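PDB 3WAJ: transmembrane oligosaccharyl transferase from Archaeoglobus fulgidus, which is an archaeal membrane protein of the STT3/AglB family, with an N-terminal transmembrane part of the GT-C clan and a C-terminal globular part. Local coordinates for residues 120-128 and 137-145; 212-222 and 273-284. All blocks are in the same frame, centred on the assembly; numbering follows the deposited sequence.

Contact 1: residues 120-128 and 137-145; sequences AILPVYLLT and AVIAAFLIA
Tyr125 lays one edge of its ring along the start of segment 137-145. Tyr125 CD1 sits 3.1 Å from Ala137 O, which lies near the ring plane, and both CD1 and CE1 rest on Ala137 CB. The torsion that sets CG anti to the backbone N (chi1 172°) turns the ring toward this alanine, with CE1 reaching as far as Val138 CG2. One turn earlier, Ile121 comes alongside Ala141: CG1 meets its CB at 3.7 Å, while CD1 runs on past its carbonyl oxygen to Ala145 CB. Ile121 and Ile144 slide by one another in opposite directions, touching through CD1 and CG2 at 3.8 Å. Val124 points toward the other helix and splits its branches, CG1 against Ala140 CB (3.8 Å) and CG2 against CG1 of Ile144 at 4.0 Å. Thr128 closes the row with its methyl CG2 on Ala140 CB, 3.4 Å away. The small alanines let the axes approach to 8.1 Å at an angle of 147°, so this is a close antiparallel helical hairpin held by apolar contacts. Around it, helix 163-181 packs on Pro123 and Leu127, and helix 429-446 covers Thr128, Ala140 and Leu143. Helix 19-30 meets Phe142 and Ala145, and Leu17, just before it, touches Tyr125 and Ala141.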
loop_
_atom_site.group_PDB
_atom_site.type_symbol
_atom_site.label_atom_id
_atom_site.label_comp_id
_atom_site.label_asym_id
_atom_site.label_seq_id
_atom_site.Cartn_x
_atom_site.Cartn_y
_atom_site.Cartn_z
ATOM N N ALA A 120 4.319 22.383 -4.151
ATOM C CA ALA A 120 3.194 22.596 -3.225
ATOM C C ALA A 120 3.262 23.976 -2.584
ATOM O O ALA A 120 2.279 24.449 -1.999
ATOM C CB ALA A 120 3.143 21.511 -2.160
ATOM N N ILE A 121 4.436 24.601 -2.687
ATOM C CA ILE A 121 4.624 25.990 -2.283
ATOM C C ILE A 121 3.550 26.877 -2.928
ATOM O O ILE A 121 2.870 27.641 -2.237
ATOM C CB ILE A 121 6.047 26.487 -2.647
ATOM C CG1 ILE A 121 6.994 26.343 -1.452
ATOM C CG2 ILE A 121 6.038 27.942 -3.088
ATOM C CD1 ILE A 121 7.015 24.973 -0.838
ATOM N N LEU A 122 3.374 26.742 -4.243
ATOM C CA LEU A 122 2.438 27.592 -4.990
ATOM C C LEU A 122 0.972 27.581 -4.470
ATOM O O LEU A 122 0.447 28.635 -4.094
ATOM C CB LEU A 122 2.534 27.337 -6.506
ATOM C CG LEU A 122 3.958 27.263 -7.068
ATOM C CD1 LEU A 122 3.962 27.177 -8.596
ATOM C CD2 LEU A 122 4.792 28.443 -6.595
ATOM N N PRO A 123 0.321 26.399 -4.413
ATOM C CA PRO A 123 -1.068 26.420 -3.927
ATOM C C PRO A 123 -1.181 26.869 -2.472
ATOM O O PRO A 123 -2.192 27.487 -2.125
ATOM C CB PRO A 123 -1.516 24.957 -4.035
ATOM C CG PRO A 123 -0.474 24.270 -4.845
ATOM C CD PRO A 123 0.791 25.027 -4.673
ATOM N N VAL A 124 -0.189 26.548 -1.636
ATOM C CA VAL A 124 -0.261 26.938 -0.229
ATOM C C VAL A 124 -0.152 28.453 -0.086
ATOM O O VAL A 124 -1.063 29.082 0.450
ATOM C CB VAL A 124 0.780 26.234 0.649
ATOM C CG1 VAL A 124 0.763 26.825 2.050
ATOM C CG2 VAL A 124 0.487 24.748 0.714
ATOM N N TYR A 125 0.947 29.023 -0.581
ATOM C CA TYR A 125 1.095 30.469 -0.644
ATOM C C TYR A 125 -0.198 31.089 -1.142
ATOM O O TYR A 125 -0.781 31.924 -0.456
ATOM C CB TYR A 125 2.251 30.891 -1.566
ATOM C CG TYR A 125 2.288 32.389 -1.778
ATOM C CD1 TYR A 125 2.990 33.214 -0.907
ATOM C CD2 TYR A 125 1.599 32.984 -2.832
ATOM C CE1 TYR A 125 3.007 34.599 -1.078
ATOM C CE2 TYR A 125 1.610 34.362 -3.013
ATOM C CZ TYR A 125 2.317 35.163 -2.133
ATOM O OH TYR A 125 2.332 36.529 -2.312
ATOM N N LEU A 126 -0.643 30.664 -2.325
ATOM C CA LEU A 126 -1.880 31.172 -2.922
ATOM C C LEU A 126 -3.041 31.103 -1.951
ATOM O O LEU A 126 -3.744 32.096 -1.766
ATOM C CB LEU A 126 -2.240 30.418 -4.205
ATOM C CG LEU A 126 -3.511 30.949 -4.873
ATOM C CD1 LEU A 126 -3.352 32.433 -5.165
ATOM C CD2 LEU A 126 -3.855 30.192 -6.150
ATOM N N LEU A 127 -3.240 29.946 -1.320
ATOM C CA LEU A 127 -4.348 29.782 -0.368
ATOM C C LEU A 127 -4.241 30.657 0.887
ATOM O O LEU A 127 -5.211 31.319 1.255
ATOM C CB LEU A 127 -4.537 28.319 0.039
ATOM C CG LEU A 127 -5.547 28.092 1.168
ATOM C CD1 LEU A 127 -6.969 28.433 0.731
ATOM C CD2 LEU A 127 -5.473 26.668 1.671
ATOM N N THR A 128 -3.086 30.656 1.553
ATOM C CA THR A 128 -2.965 31.439 2.782
ATOM C C THR A 128 -2.728 32.926 2.514
ATOM O O THR A 128 -2.778 33.740 3.435
ATOM C CB THR A 128 -1.895 30.906 3.782
ATOM O OG1 THR A 128 -0.855 31.871 3.914
ATOM C CG2 THR A 128 -1.303 29.608 3.336
ATOM N N ALA A 137 1.567 34.139 4.062
ATOM C CA ALA A 137 1.678 33.257 2.907
ATOM C C ALA A 137 3.106 32.831 2.594
ATOM O O ALA A 137 3.331 31.890 1.830
ATOM C CB ALA A 137 1.045 33.908 1.707
ATOM N N VAL A 138 4.067 33.531 3.186
ATOM C CA VAL A 138 5.481 33.231 2.984
ATOM C C VAL A 138 5.972 32.247 4.045
ATOM O O VAL A 138 6.661 31.268 3.731
ATOM C CB VAL A 138 6.321 34.526 2.972
ATOM C CG1 VAL A 138 7.703 34.292 3.547
ATOM C CG2 VAL A 138 6.409 35.076 1.559
ATOM N N ILE A 139 5.595 32.503 5.294
ATOM C CA ILE A 139 5.856 31.562 6.372
ATOM C C ILE A 139 5.175 30.236 6.027
ATOM O O ILE A 139 5.672 29.155 6.352
ATOM C CB ILE A 139 5.302 32.088 7.698
ATOM C CG1 ILE A 139 5.591 33.582 7.834
ATOM C CG2 ILE A 139 5.889 31.310 8.858
ATOM C CD1 ILE A 139 4.924 34.240 9.026
ATOM N N ALA A 140 4.038 30.349 5.346
ATOM C CA ALA A 140 3.248 29.204 4.914
ATOM C C ALA A 140 4.028 28.310 3.969
ATOM O O ALA A 140 4.184 27.113 4.219
ATOM C CB ALA A 140 1.986 29.681 4.246
ATOM N N ALA A 141 4.502 28.901 2.877
ATOM C CA ALA A 141 5.236 28.159 1.865
ATOM C C ALA A 141 6.495 27.528 2.450
ATOM O O ALA A 141 6.974 26.511 1.948
ATOM C CB ALA A 141 5.583 29.059 0.707
ATOM N N PHE A 142 7.024 28.134 3.510
ATOM C CA PHE A 142 8.215 27.606 4.169
ATOM C C PHE A 142 7.868 26.408 5.048
ATOM O O PHE A 142 8.638 25.457 5.152
ATOM C CB PHE A 142 8.909 28.696 4.999
ATOM C CG PHE A 142 10.139 28.218 5.732
ATOM C CD1 PHE A 142 11.403 28.406 5.192
ATOM C CD2 PHE A 142 10.030 27.593 6.968
ATOM C CE1 PHE A 142 12.535 27.965 5.866
ATOM C CE2 PHE A 142 11.149 27.145 7.636
ATOM C CZ PHE A 142 12.406 27.336 7.090
ATOM N N LEU A 143 6.713 26.468 5.696
ATOM C CA LEU A 143 6.304 25.411 6.612
ATOM C C LEU A 143 5.908 24.127 5.893
ATOM O O LEU A 143 6.213 23.028 6.365
ATOM C CB LEU A 143 5.179 25.898 7.524
ATOM C CG LEU A 143 5.643 26.908 8.573
ATOM C CD1 LEU A 143 4.497 27.289 9.478
ATOM C CD2 LEU A 143 6.790 26.323 9.379
ATOM N N ILE A 144 5.244 24.258 4.748
ATOM C CA ILE A 144 4.832 23.081 3.983
ATOM C C ILE A 144 6.057 22.409 3.368
ATOM O O ILE A 144 6.063 21.201 3.131
ATOM C CB ILE A 144 3.776 23.432 2.896
ATOM C CG1 ILE A 144 3.047 22.169 2.404
ATOM C CG2 ILE A 144 4.398 24.235 1.745
ATOM C CD1 ILE A 144 2.217 21.473 3.480
ATOM N N ALA A 145 7.106 23.197 3.142
ATOM C CA ALA A 145 8.345 22.675 2.579
ATOM C C ALA A 145 9.100 21.776 3.564
ATOM O O ALA A 145 9.986 21.026 3.166
ATOM C CB ALA A 145 9.236 23.813 2.091
#

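Contact 2: residues 212-222 and 273-284; sequences VLSWGAGFIIA and TIFYSPFQLLVL. With SO4 (sulfate ion), chain C.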
loop_
_atom_site.group_PDB
_atom_site.type_symbol
_atom_site.label_atom_id
_atom_site.label_comp_id
_atom_site.label_asym_id
_atom_site.label_seq_id
_atom_site.Cartn_x
_atom_site.Cartn_y
_atom_site.Cartn_z
ATOM N N VAL A 212 -10.224 15.444 -8.861
ATOM C CA VAL A 212 -10.956 14.193 -9.099
ATOM C C VAL A 212 -10.197 13.291 -10.073
ATOM O O VAL A 212 -10.262 12.071 -9.983
ATOM C CB VAL A 212 -12.396 14.457 -9.635
ATOM C CG1 VAL A 212 -13.214 13.165 -9.668
ATOM C CG2 VAL A 212 -13.118 15.512 -8.795
ATOM N N LEU A 213 -9.463 13.887 -11.007
ATOM C CA LEU A 213 -8.721 13.078 -11.984
ATOM C C LEU A 213 -7.457 12.469 -11.357
ATOM O O LEU A 213 -6.860 11.547 -11.915
ATOM C CB LEU A 213 -8.410 13.874 -13.261
ATOM C CG LEU A 213 -9.604 14.278 -14.135
ATOM C CD1 LEU A 213 -9.171 14.855 -15.493
ATOM C CD2 LEU A 213 -10.541 13.096 -14.336
ATOM N N SER A 214 -7.058 12.977 -10.191
ATOM C CA SER A 214 -5.934 12.392 -9.450
ATOM C C SER A 214 -6.421 11.300 -8.521
ATOM O O SER A 214 -5.706 10.346 -8.226
ATOM C CB SER A 214 -5.201 13.447 -8.620
ATOM O OG SER A 214 -4.676 14.461 -9.433
ATOM N N TRP A 215 -7.654 11.463 -8.062
ATOM C CA TRP A 215 -8.236 10.587 -7.062
ATOM C C TRP A 215 -9.766 10.612 -7.200
ATOM O O TRP A 215 -10.395 11.668 -7.020
ATOM C CB TRP A 215 -7.821 11.093 -5.685
ATOM C CG TRP A 215 -8.138 10.165 -4.558
ATOM C CD1 TRP A 215 -7.798 8.845 -4.464
ATOM C CD2 TRP A 215 -8.823 10.495 -3.343
ATOM N NE1 TRP A 215 -8.242 8.333 -3.272
ATOM C CE2 TRP A 215 -8.873 9.332 -2.555
ATOM C CE3 TRP A 215 -9.402 11.675 -2.841
ATOM C CZ2 TRP A 215 -9.483 9.291 -1.293
ATOM C CZ3 TRP A 215 -10.007 11.648 -1.577
ATOM C CH2 TRP A 215 -10.041 10.461 -0.821
ATOM N N GLY A 216 -10.358 9.457 -7.513
ATOM C CA GLY A 216 -11.785 9.366 -7.808
ATOM C C GLY A 216 -12.729 9.853 -6.714
ATOM O O GLY A 216 -13.822 10.360 -7.000
ATOM N N ALA A 217 -12.295 9.706 -5.462
ATOM C CA ALA A 217 -13.071 10.122 -4.294
ATOM C C ALA A 217 -13.022 11.631 -4.102
ATOM O O ALA A 217 -13.645 12.167 -3.177
ATOM C CB ALA A 217 -12.561 9.418 -3.050
ATOM N N GLY A 218 -12.283 12.307 -4.982
ATOM C CA GLY A 218 -12.043 13.738 -4.874
ATOM C C GLY A 218 -13.249 14.607 -5.131
ATOM O O GLY A 218 -13.190 15.825 -4.930
ATOM N N PHE A 219 -14.349 13.993 -5.564
ATOM C CA PHE A 219 -15.618 14.716 -5.688
ATOM C C PHE A 219 -15.996 15.327 -4.334
ATOM O O PHE A 219 -16.780 16.260 -4.267
ATOM C CB PHE A 219 -16.727 13.768 -6.160
ATOM C CG PHE A 219 -17.031 12.674 -5.173
ATOM C CD1 PHE A 219 -17.948 12.884 -4.141
ATOM C CD2 PHE A 219 -16.374 11.457 -5.244
ATOM C CE1 PHE A 219 -18.205 11.898 -3.201
ATOM C CE2 PHE A 219 -16.632 10.458 -4.319
ATOM C CZ PHE A 219 -17.553 10.681 -3.293
ATOM N N ILE A 220 -15.436 14.773 -3.262
ATOM C CA ILE A 220 -15.683 15.233 -1.898
ATOM C C ILE A 220 -15.389 16.725 -1.697
ATOM O O ILE A 220 -15.944 17.344 -0.798
ATOM C CB ILE A 220 -14.872 14.379 -0.873
ATOM C CG1 ILE A 220 -15.549 14.380 0.495
ATOM C CG2 ILE A 220 -13.440 14.894 -0.742
ATOM C CD1 ILE A 220 -16.979 13.970 0.461
ATOM N N ILE A 221 -14.526 17.309 -2.528
ATOM C CA ILE A 221 -14.267 18.747 -2.450
ATOM C C ILE A 221 -15.539 19.534 -2.804
ATOM O O ILE A 221 -15.713 20.680 -2.388
ATOM C CB ILE A 221 -13.088 19.167 -3.369
ATOM C CG1 ILE A 221 -12.703 20.627 -3.143
ATOM C CG2 ILE A 221 -13.448 18.993 -4.824
ATOM C CD1 ILE A 221 -12.192 20.906 -1.761
ATOM N N ALA A 222 -16.442 18.913 -3.562
ATOM C CA ALA A 222 -17.680 19.599 -3.954
ATOM C C ALA A 222 -18.627 19.919 -2.772
ATOM O O ALA A 222 -19.043 21.071 -2.627
ATOM C CB ALA A 222 -18.406 18.868 -5.103
ATOM N N THR A 273 -17.702 5.522 -5.728
ATOM C CA THR A 273 -17.061 6.697 -5.156
ATOM C C THR A 273 -15.536 6.663 -5.337
ATOM O O THR A 273 -14.859 7.616 -4.957
ATOM C CB THR A 273 -17.406 6.856 -3.670
ATOM O OG1 THR A 273 -16.960 5.698 -2.964
ATOM C CG2 THR A 273 -18.910 7.015 -3.480
ATOM N N ILE A 274 -14.999 5.576 -5.903
ATOM C CA ILE A 274 -13.539 5.465 -6.092
ATOM C C ILE A 274 -13.104 5.229 -7.561
ATOM O O ILE A 274 -12.239 5.931 -8.085
ATOM C CB ILE A 274 -12.881 4.453 -5.080
ATOM C CG1 ILE A 274 -11.351 4.613 -5.050
ATOM C CG2 ILE A 274 -13.291 3.012 -5.378
ATOM C CD1 ILE A 274 -10.862 6.001 -4.591
ATOM N N PHE A 275 -13.730 4.268 -8.224
ATOM C CA PHE A 275 -13.547 4.066 -9.659
ATOM C C PHE A 275 -14.154 5.194 -10.510
ATOM O O PHE A 275 -15.015 5.955 -10.042
ATOM C CB PHE A 275 -14.138 2.718 -10.063
ATOM C CG PHE A 275 -13.486 1.542 -9.371
ATOM C CD1 PHE A 275 -12.237 1.077 -9.794
ATOM C CD2 PHE A 275 -14.105 0.915 -8.286
ATOM C CE1 PHE A 275 -11.611 -0.014 -9.160
ATOM C CE2 PHE A 275 -13.487 -0.179 -7.642
ATOM C CZ PHE A 275 -12.232 -0.643 -8.082
ATOM N N TYR A 276 -13.713 5.294 -11.763
ATOM C CA TYR A 276 -14.128 6.403 -12.625
ATOM C C TYR A 276 -15.499 6.188 -13.277
ATOM O O TYR A 276 -15.622 5.616 -14.362
ATOM C CB TYR A 276 -12.999 6.791 -13.599
ATOM C CG TYR A 276 -11.956 7.562 -12.838
ATOM C CD1 TYR A 276 -12.027 8.951 -12.736
ATOM C CD2 TYR A 276 -10.959 6.901 -12.125
ATOM C CE1 TYR A 276 -11.105 9.669 -11.991
ATOM C CE2 TYR A 276 -10.030 7.608 -11.369
ATOM C CZ TYR A 276 -10.108 8.989 -11.304
ATOM O OH TYR A 276 -9.185 9.689 -10.558
ATOM N N SER A 277 -16.522 6.669 -12.570
ATOM C CA SER A 277 -17.910 6.331 -12.843
ATOM C C SER A 277 -18.723 7.598 -13.068
ATOM O O SER A 277 -18.221 8.707 -12.865
ATOM C CB SER A 277 -18.494 5.509 -11.689
ATOM O OG SER A 277 -18.735 6.295 -10.545
ATOM N N PRO A 278 -19.978 7.451 -13.525
ATOM C CA PRO A 278 -20.677 8.729 -13.708
ATOM C C PRO A 278 -21.228 9.318 -12.402
ATOM O O PRO A 278 -21.769 10.426 -12.427
ATOM C CB PRO A 278 -21.794 8.392 -14.707
ATOM C CG PRO A 278 -22.021 6.923 -14.553
ATOM C CD PRO A 278 -20.704 6.310 -14.126
ATOM N N PHE A 279 -21.076 8.607 -11.288
ATOM C CA PHE A 279 -21.430 9.161 -9.982
ATOM C C PHE A 279 -20.739 10.509 -9.744
ATOM O O PHE A 279 -21.370 11.496 -9.347
ATOM C CB PHE A 279 -21.049 8.202 -8.850
ATOM C CG PHE A 279 -21.295 8.778 -7.481
ATOM C CD1 PHE A 279 -20.237 9.154 -6.671
ATOM C CD2 PHE A 279 -22.598 8.980 -7.017
ATOM C CE1 PHE A 279 -20.459 9.703 -5.406
ATOM C CE2 PHE A 279 -22.828 9.531 -5.757
ATOM C CZ PHE A 279 -21.761 9.896 -4.953
ATOM N N GLN A 280 -19.433 10.538 -9.985
ATOM C CA GLN A 280 -18.650 11.740 -9.749
ATOM C C GLN A 280 -19.132 12.898 -10.634
ATOM O O GLN A 280 -19.239 14.036 -10.161
ATOM C CB GLN A 280 -17.141 11.456 -9.898
ATOM C CG GLN A 280 -16.555 10.543 -8.809
ATOM C CD GLN A 280 -16.530 9.049 -9.180
ATOM O OE1 GLN A 280 -17.363 8.553 -9.957
ATOM N NE2 GLN A 280 -15.568 8.325 -8.605
ATOM N N LEU A 281 -19.449 12.589 -11.899
ATOM C CA LEU A 281 -20.040 13.539 -12.850
ATOM C C LEU A 281 -21.361 14.119 -12.326
ATOM O O LEU A 281 -21.614 15.320 -12.435
ATOM C CB LEU A 281 -20.281 12.855 -14.203
ATOM C CG LEU A 281 -20.910 13.678 -15.341
ATOM C CD1 LEU A 281 -20.011 14.842 -15.763
ATOM C CD2 LEU A 281 -21.246 12.818 -16.561
ATOM N N LEU A 282 -22.202 13.252 -11.767
ATOM C CA LEU A 282 -23.452 13.681 -11.157
ATOM C C LEU A 282 -23.158 14.649 -10.022
ATOM O O LEU A 282 -23.835 15.672 -9.887
ATOM C CB LEU A 282 -24.232 12.477 -10.631
ATOM C CG LEU A 282 -25.393 11.939 -11.469
ATOM C CD1 LEU A 282 -25.124 12.043 -12.962
ATOM C CD2 LEU A 282 -25.675 10.493 -11.078
ATOM N N VAL A 283 -22.149 14.336 -9.211
ATOM C CA VAL A 283 -21.816 15.204 -8.085
ATOM C C VAL A 283 -21.438 16.596 -8.568
ATOM O O VAL A 283 -21.927 17.592 -8.054
ATOM C CB VAL A 283 -20.691 14.632 -7.191
ATOM C CG1 VAL A 283 -20.344 15.630 -6.093
ATOM C CG2 VAL A 283 -21.130 13.326 -6.571
ATOM N N LEU A 284 -20.588 16.659 -9.583
ATOM C CA LEU A 284 -20.122 17.945 -10.079
ATOM C C LEU A 284 -21.221 18.727 -10.828
ATOM O O LEU A 284 -21.315 19.947 -10.685
ATOM C CB LEU A 284 -18.834 17.776 -10.897
ATOM C CG LEU A 284 -17.725 17.049 -10.117
ATOM C CD1 LEU A 284 -16.521 16.748 -10.995
ATOM C CD2 LEU A 284 -17.288 17.855 -8.889
HETATM S S SO4 C . -6.039 4.867 -2.677
HETATM O O1 SO4 C . -5.141 4.139 -3.583
HETATM O O2 SO4 C . -7.383 4.297 -2.814
HETATM O O3 SO4 C . -5.552 4.705 -1.306
HETATM O O4 SO4 C . -6.101 6.301 -2.984
HETATM O O HOH W 1 -9.407 6.755 -7.564
#
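Phe219 points into segment 273-284 and carries the apolar centre. Its CG stands between the backbone N and the carbonyl carbon (chi1 64°), which brings the ring up against the first turns of helix 278-303. Phe279 turns an edge onto one face of this ring in a T-shaped pair, planes at 85° and centroids 5.2 Å apart; Ala217 O lies over the opposite face. Val283 CG2 touches Phe219 CD1 at 4.0 Å, and its other branch, CG1, meets Ala222 CB, on which Leu284 CD2 also rests. Thr273 packs its CB against CE2 and CZ of Phe219.

Here segment 212-222 breaks between two helices, while segment 273-284 goes from loop into helix 278-303. Helix 199-214 ends at Ser214, Trp215 being the first residue to leave it, and a short 3-10 turn leads into helix 221-234; in the second segment Ser277 is the N-cap of helix 278-303, forming a capping box with Gln280 through two weak bonds. Gly216 lets the two backbones close in, its CA giving a C-H...O contact to Ile274 O (3.5 Å).

Gln280, bent at chi2, carries its amide to the backbone of Gly216. Gln280 NE2 donates to Gly216 O at 3.1 Å, approaching from above the carbonyl plane, and also to Phe275 O within its own segment. Tyr276 crosses Leu213 at about a right angle and donates its OH to Val212 O, 2.7 Å away in the carbonyl plane. A water accepts from Gly216 N and lies within bonding distance of Ile274 O. Farther out, Ile274 CD1 lies against the indole of Trp215, whose NE1 makes a weak 3.0 Å bond to sulfate O4; His81, His162 and Arg426 also bind this ion, and the Trp215 side chain is about 8 Å from the zinc ion.

In the fold
From the N terminus, the chain first closes contact 1, a tight hairpin in which helix 121-131 turns back through a short connection into helix 134-144. It then runs through helix 163-181 into helix 199-214, in whose last turn contact 2 opens. That second closure spans 50 residues, including helices 221-234 and 243-261, and returns the start of helix 278-303 to the break after helix 199-214. The two closures follow in series, neither nested nor crossed, with centres 26 Å apart and nearest atoms about 9 Å apart. Helix 163-181 touches residues of both, among them Leu126 in contact 1 and Ile221 in contact 2, and so links them within the N-terminal STT3 region.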